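Local structure of telomerase reverse transcriptase (Candida tropicalis MYA-3404, 6ZD1) at residues A[54-62]-A[81-92]. The protein probably extends chromosome ends as the reverse transcriptase of telomerase, copying a template within the enzyme's RNA component into telomeric DNA repeats. Numbering follows the deposited sequence.
Sequences DLIYNKYLS and RVVEVVLIIMGK
Tyr60 and Ile56 pack on Arg81, Glu84, Val85, Ile88 and Ile89 in a mainly apolar helix-helix contact, with Arg81 and Glu84 at its rim, near the N-terminal end of the modelled chain. The axes of the two segments run nearly antiparallel, at 154°, and approach to 11.2 Å, a wide spacing bridged by side chains. Tyr60, in the last turn of its helix, is a knob in the hole formed by Arg81, Glu84, Val85 and Ile88. Its CB lies 3.6 Å from Val85 CG2, while the far end of the ring meets Ile88 from the opposite direction, CZ standing 3.5 Å from Ile88 CD1. Arg81 closes the hole on the side of the ring's CD1 edge, its side chain crossing that of Tyr60 at about a right angle: its CD sits at the ring edge, 3.9 Å from Tyr60 CD1, and the guanidinium is turned 88° to the ring. The chain of Arg81 bends at chi2 and chi3, which brings NE beside the carbonyl of Tyr60 and leaves NH1 near Glu84 OE1, a charge pairing at 3.4 Å in which the oxygen lies well out of the guanidinium plane. Helix 79-93 runs in the telomerase RNA-binding domain; helix 53-60 packs on it and probably forms part of the same helical bundle, where Trp180 and Phe179 meet the side chain of Leu61 and Ile175 that of Ile89. One turn before Tyr60, Ile56 extends the apolar seam. With CG1 anti to the carbonyl carbon (chi1 -60°) and the chain straight beyond it, CD1 reaches Ile89 CD1 at 3.5 Å and the aliphatic CD of Lys92 at 4.0 Å. Beyond the end of the helix, Leu61 points its branched end at Val85, its CG 4.0 Å from the same CG2 that touches Tyr60.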
ATOM      1  N   ASP A  54      -8.316 -19.329  26.781  1.00 88.32           N
ATOM      2  CA  ASP A  54      -8.080 -20.508  25.960  1.00100.27           C
ATOM      3  C   ASP A  54      -9.241 -21.495  25.981  1.00 93.70           C
ATOM      4  O   ASP A  54      -9.209 -22.474  25.228  1.00 99.06           O
ATOM      5  CB  ASP A  54      -6.780 -21.189  26.388  1.00104.00           C
ATOM      6  CG  ASP A  54      -5.547 -20.436  25.906  1.00127.70           C
ATOM      7  OD1 ASP A  54      -5.076 -19.526  26.621  1.00132.75           O
ATOM      8  OD2 ASP A  54      -5.063 -20.744  24.795  1.00122.00           O
ATOM      9  N   LEU A  55     -10.268 -21.260  26.796  1.00 85.02           N
ATOM     10  CA  LEU A  55     -11.503 -22.020  26.648  1.00 82.67           C
ATOM     11  C   LEU A  55     -12.422 -21.381  25.614  1.00 91.94           C
ATOM     12  O   LEU A  55     -13.104 -22.092  24.866  1.00 81.11           O
ATOM     13  CB  LEU A  55     -12.223 -22.140  27.994  1.00 81.99           C
ATOM     14  CG  LEU A  55     -11.938 -23.395  28.823  1.00106.91           C
ATOM     15  CD1 LEU A  55     -12.431 -24.638  28.094  1.00 95.68           C
ATOM     16  CD2 LEU A  55     -10.456 -23.520  29.157  1.00103.17           C
ATOM     17  N   ILE A  56     -12.432 -20.047  25.546  1.00 90.35           N
ATOM     18  CA  ILE A  56     -13.122 -19.351  24.464  1.00 83.61           C
ATOM     19  C   ILE A  56     -12.484 -19.699  23.127  1.00 78.82           C
ATOM     20  O   ILE A  56     -13.171 -19.834  22.106  1.00 73.27           O
ATOM     21  CB  ILE A  56     -13.119 -17.832  24.717  1.00 76.19           C
ATOM     22  CG1 ILE A  56     -13.826 -17.507  26.031  1.00 78.61           C
ATOM     23  CG2 ILE A  56     -13.778 -17.091  23.567  1.00 69.70           C
ATOM     24  CD1 ILE A  56     -13.786 -16.049  26.390  1.00 66.67           C
ATOM     25  N   TYR A  57     -11.156 -19.845  23.113  1.00 70.94           N
ATOM     26  CA  TYR A  57     -10.465 -20.245  21.892  1.00 85.30           C
ATOM     27  C   TYR A  57     -10.837 -21.666  21.489  1.00 88.91           C
ATOM     28  O   TYR A  57     -11.003 -21.956  20.298  1.00 83.97           O
ATOM     29  CB  TYR A  57      -8.952 -20.123  22.084  1.00 83.12           C
ATOM     30  CG  TYR A  57      -8.147 -20.552  20.878  1.00 92.41           C
ATOM     31  CD1 TYR A  57      -7.901 -19.666  19.834  1.00 92.93           C
ATOM     32  CD2 TYR A  57      -7.634 -21.840  20.780  1.00 94.44           C
ATOM     33  CE1 TYR A  57      -7.168 -20.052  18.727  1.00 90.95           C
ATOM     34  CE2 TYR A  57      -6.899 -22.235  19.675  1.00 90.39           C
ATOM     35  CZ  TYR A  57      -6.669 -21.336  18.653  1.00 86.61           C
ATOM     36  OH  TYR A  57      -5.939 -21.721  17.553  1.00 88.26           O
ATOM     37  N   ASN A  58     -10.970 -22.565  22.467  1.00 87.80           N
ATOM     38  CA  ASN A  58     -11.378 -23.933  22.166  1.00 88.00           C
ATOM     39  C   ASN A  58     -12.778 -23.983  21.569  1.00 89.32           C
ATOM     40  O   ASN A  58     -13.051 -24.815  20.695  1.00 88.41           O
ATOM     41  CB  ASN A  58     -11.310 -24.794  23.428  1.00 88.66           C
ATOM     42  CG  ASN A  58      -9.891 -25.185  23.793  1.00 94.39           C
ATOM     43  OD1 ASN A  58      -8.926 -24.627  23.269  1.00103.15           O
ATOM     44  ND2 ASN A  58      -9.757 -26.150  24.696  1.00 90.27           N
ATOM     45  N   LYS A  59     -13.671 -23.097  22.010  1.00 77.54           N
ATOM     46  CA  LYS A  59     -15.057 -23.168  21.566  1.00 80.57           C
ATOM     47  C   LYS A  59     -15.248 -22.548  20.186  1.00 90.89           C
ATOM     48  O   LYS A  59     -15.920 -23.136  19.331  1.00 96.35           O
ATOM     49  CB  LYS A  59     -15.968 -22.484  22.590  1.00 77.48           C
ATOM     50  CG  LYS A  59     -17.452 -22.572  22.264  1.00 90.25           C
ATOM     51  CD  LYS A  59     -18.315 -21.984  23.374  1.00 91.57           C
ATOM     52  CE  LYS A  59     -19.795 -22.103  23.035  1.00 95.93           C
ATOM     53  NZ  LYS A  59     -20.675 -21.614  24.133  1.00106.02           N
ATOM     54  N   TYR A  60     -14.663 -21.375  19.943  1.00 85.60           N
ATOM     55  CA  TYR A  60     -14.971 -20.589  18.754  1.00 85.14           C
ATOM     56  C   TYR A  60     -13.893 -20.602  17.679  1.00 82.22           C
ATOM     57  O   TYR A  60     -14.223 -20.444  16.503  1.00 81.80           O
ATOM     58  CB  TYR A  60     -15.251 -19.132  19.143  1.00 78.20           C
ATOM     59  CG  TYR A  60     -16.424 -18.959  20.078  1.00 85.09           C
ATOM     60  CD1 TYR A  60     -17.715 -18.813  19.584  1.00 90.02           C
ATOM     61  CD2 TYR A  60     -16.242 -18.935  21.456  1.00 80.52           C
ATOM     62  CE1 TYR A  60     -18.791 -18.651  20.436  1.00 96.50           C
ATOM     63  CE2 TYR A  60     -17.311 -18.772  22.315  1.00 79.53           C
ATOM     64  CZ  TYR A  60     -18.584 -18.633  21.801  1.00 99.60           C
ATOM     65  OH  TYR A  60     -19.653 -18.473  22.654  1.00104.89           O
ATOM     66  N   LEU A  61     -12.634 -20.716  18.061  1.00 80.99           N
ATOM     67  CA  LEU A  61     -11.552 -20.541  17.069  1.00 77.87           C
ATOM     68  C   LEU A  61     -10.661 -21.763  16.897  1.00 84.29           C
ATOM     69  O   LEU A  61      -9.481 -21.579  16.798  1.00 92.31           O
ATOM     70  CB  LEU A  61     -10.687 -19.406  17.595  1.00 73.23           C
ATOM     71  CG  LEU A  61     -11.308 -18.031  17.573  1.00 76.51           C
ATOM     72  CD1 LEU A  61     -10.303 -17.031  18.058  1.00 70.21           C
ATOM     73  CD2 LEU A  61     -11.693 -17.692  16.176  1.00 76.27           C
ATOM     74  N   SER A  62     -11.164 -22.969  16.620  1.00 82.13           N
ATOM     75  CA  SER A  62     -10.237 -24.117  16.363  1.00 85.08           C
ATOM     76  C   SER A  62     -10.931 -25.226  15.562  1.00 87.46           C
ATOM     77  O   SER A  62     -12.113 -25.348  15.781  1.00 96.14           O
ATOM     78  CB  SER A  62      -9.780 -24.668  17.632  1.00 89.96           C
ATOM     79  OG  SER A  62     -10.915 -24.982  18.394  1.00 98.77           O
ATOM     80  N   ARG A  81     -17.557 -14.587  12.991  1.00 76.02           N
ATOM     81  CA  ARG A  81     -17.009 -15.300  14.136  1.00 76.68           C
ATOM     82  C   ARG A  81     -15.903 -14.494  14.799  1.00 75.94           C
ATOM     83  O   ARG A  81     -15.717 -14.580  16.019  1.00 75.94           O
ATOM     84  CB  ARG A  81     -16.491 -16.673  13.706  1.00 78.00           C
ATOM     85  CG  ARG A  81     -15.874 -17.483  14.834  1.00 82.55           C
ATOM     86  CD  ARG A  81     -16.907 -17.843  15.890  1.00 87.48           C
ATOM     87  NE  ARG A  81     -17.462 -19.179  15.683  1.00 90.23           N
ATOM     88  CZ  ARG A  81     -18.638 -19.426  15.114  1.00106.18           C
ATOM     89  NH1 ARG A  81     -19.399 -18.426  14.688  1.00106.08           N
ATOM     90  NH2 ARG A  81     -19.056 -20.677  14.973  1.00112.23           N
ATOM     91  N   VAL A  82     -15.169 -13.699  14.015  1.00 74.98           N
ATOM     92  CA  VAL A  82     -14.177 -12.791  14.585  1.00 73.01           C
ATOM     93  C   VAL A  82     -14.857 -11.764  15.476  1.00 70.37           C
ATOM     94  O   VAL A  82     -14.419 -11.501  16.603  1.00 70.80           O
ATOM     95  CB  VAL A  82     -13.368 -12.107  13.469  1.00 75.61           C
ATOM     96  CG1 VAL A  82     -12.473 -11.031  14.057  1.00 67.87           C
ATOM     97  CG2 VAL A  82     -12.547 -13.125  12.697  1.00 74.76           C
ATOM     98  N   VAL A  83     -15.945 -11.167  14.981  1.00 69.72           N
ATOM     99  CA  VAL A  83     -16.651 -10.153  15.756  1.00 69.65           C
ATOM    100  C   VAL A  83     -17.250 -10.767  17.012  1.00 75.68           C
ATOM    101  O   VAL A  83     -17.182 -10.181  18.101  1.00 70.55           O
ATOM    102  CB  VAL A  83     -17.721  -9.468  14.887  1.00 67.11           C
ATOM    103  CG1 VAL A  83     -18.612  -8.576  15.742  1.00 66.24           C
ATOM    104  CG2 VAL A  83     -17.063  -8.661  13.783  1.00 69.76           C
ATOM    105  N   GLU A  84     -17.822 -11.966  16.889  1.00 76.04           N
ATOM    106  CA  GLU A  84     -18.465 -12.599  18.036  1.00 72.40           C
ATOM    107  C   GLU A  84     -17.460 -12.870  19.149  1.00 72.36           C
ATOM    108  O   GLU A  84     -17.749 -12.624  20.325  1.00 72.06           O
ATOM    109  CB  GLU A  84     -19.157 -13.893  17.602  1.00 75.13           C
ATOM    110  CG  GLU A  84     -20.009 -14.535  18.689  1.00 92.41           C
ATOM    111  CD  GLU A  84     -20.735 -15.782  18.213  1.00102.47           C
ATOM    112  OE1 GLU A  84     -20.405 -16.283  17.117  1.00104.80           O
ATOM    113  OE2 GLU A  84     -21.636 -16.260  18.936  1.00101.89           O
ATOM    114  N   VAL A  85     -16.268 -13.361  18.797  1.00 72.31           N
ATOM    115  CA  VAL A  85     -15.238 -13.609  19.805  1.00 70.79           C
ATOM    116  C   VAL A  85     -14.857 -12.311  20.506  1.00 67.49           C
ATOM    117  O   VAL A  85     -14.755 -12.256  21.736  1.00 66.28           O
ATOM    118  CB  VAL A  85     -14.010 -14.287  19.173  1.00 72.26           C
ATOM    119  CG1 VAL A  85     -12.859 -14.324  20.167  1.00 68.04           C
ATOM    120  CG2 VAL A  85     -14.357 -15.693  18.724  1.00 75.50           C
ATOM    121  N   VAL A  86     -14.617 -11.255  19.727  1.00 69.61           N
ATOM    122  CA  VAL A  86     -14.201  -9.976  20.302  1.00 66.17           C
ATOM    123  C   VAL A  86     -15.259  -9.447  21.265  1.00 65.03           C
ATOM    124  O   VAL A  86     -14.952  -9.051  22.395  1.00 63.04           O
ATOM    125  CB  VAL A  86     -13.889  -8.966  19.184  1.00 70.81           C
ATOM    126  CG1 VAL A  86     -13.617  -7.593  19.771  1.00 58.88           C
ATOM    127  CG2 VAL A  86     -12.699  -9.448  18.367  1.00 58.87           C
ATOM    128  N   LEU A  87     -16.526  -9.443  20.838  1.00 71.94           N
ATOM    129  CA  LEU A  87     -17.582  -8.900  21.689  1.00 64.28           C
ATOM    130  C   LEU A  87     -17.823  -9.772  22.915  1.00 69.73           C
ATOM    131  O   LEU A  87     -18.189  -9.257  23.978  1.00 65.39           O
ATOM    132  CB  LEU A  87     -18.874  -8.739  20.889  1.00 70.59           C
ATOM    133  CG  LEU A  87     -18.808  -7.740  19.731  1.00 84.00           C
ATOM    134  CD1 LEU A  87     -20.174  -7.570  19.077  1.00 65.34           C
ATOM    135  CD2 LEU A  87     -18.262  -6.400  20.210  1.00 73.06           C
ATOM    136  N   ILE A  88     -17.613 -11.084  22.792  1.00 67.00           N
ATOM    137  CA  ILE A  88     -17.744 -11.966  23.946  1.00 69.66           C
ATOM    138  C   ILE A  88     -16.664 -11.657  24.975  1.00 70.31           C
ATOM    139  O   ILE A  88     -16.930 -11.630  26.185  1.00 72.29           O
ATOM    140  CB  ILE A  88     -17.707 -13.440  23.495  1.00 74.89           C
ATOM    141  CG1 ILE A  88     -19.058 -13.843  22.892  1.00 74.34           C
ATOM    142  CG2 ILE A  88     -17.327 -14.357  24.650  1.00 70.45           C
ATOM    143  CD1 ILE A  88     -19.096 -15.259  22.364  1.00 74.54           C
ATOM    144  N   ILE A  89     -15.432 -11.410  24.518  1.00 64.75           N
ATOM    145  CA  ILE A  89     -14.372 -10.992  25.433  1.00 71.36           C
ATOM    146  C   ILE A  89     -14.720  -9.647  26.062  1.00 69.20           C
ATOM    147  O   ILE A  89     -14.602  -9.459  27.279  1.00 65.67           O
ATOM    148  CB  ILE A  89     -13.016 -10.939  24.708  1.00 69.78           C
ATOM    149  CG1 ILE A  89     -12.711 -12.271  24.019  1.00 63.98           C
ATOM    150  CG2 ILE A  89     -11.905 -10.613  25.694  1.00 57.04           C
ATOM    151  CD1 ILE A  89     -12.153 -13.314  24.929  1.00 70.94           C
HETATM  152  N   MSE A  90     -15.157  -8.695  25.242  1.00 66.86           N
HETATM  153  CA  MSE A  90     -15.483  -7.355  25.722  1.00 68.25           C
HETATM  154  C   MSE A  90     -16.611  -7.375  26.741  1.00 67.90           C
HETATM  155  O   MSE A  90     -16.581  -6.635  27.722  1.00 69.08           O
HETATM  156  CB  MSE A  90     -15.857  -6.440  24.550  1.00 70.87           C
HETATM  157  CG  MSE A  90     -14.696  -6.128  23.612  1.00 83.48           C
HETATM  158 SE   MSE A  90     -13.162  -5.368  24.551  1.00107.54          SE
HETATM  159  CE  MSE A  90     -14.039  -3.797  25.298  1.00 74.63           C
ATOM    160  N   GLY A  91     -17.602  -8.239  26.513  1.00 63.82           N
ATOM    161  CA  GLY A  91     -18.675  -8.376  27.483  1.00 66.40           C
ATOM    162  C   GLY A  91     -18.170  -8.880  28.821  1.00 70.47           C
ATOM    163  O   GLY A  91     -18.508  -8.334  29.875  1.00 78.12           O
ATOM    164  N   LYS A  92     -17.339  -9.925  28.794  1.00 70.58           N
ATOM    165  CA  LYS A  92     -16.740 -10.433  30.025  1.00 74.21           C
ATOM    166  C   LYS A  92     -15.833  -9.393  30.673  1.00 67.93           C
ATOM    167  O   LYS A  92     -15.804  -9.265  31.903  1.00 73.04           O
ATOM    168  CB  LYS A  92     -15.963 -11.719  29.738  1.00 65.44           C
ATOM    169  CG  LYS A  92     -16.837 -12.946  29.525  1.00 67.31           C
ATOM    170  CD  LYS A  92     -16.007 -14.131  29.048  1.00 84.80           C
ATOM    171  CE  LYS A  92     -16.311 -15.400  29.842  1.00100.42           C
ATOM    172  NZ  LYS A  92     -15.834 -15.321  31.256  1.00 98.86           N
TER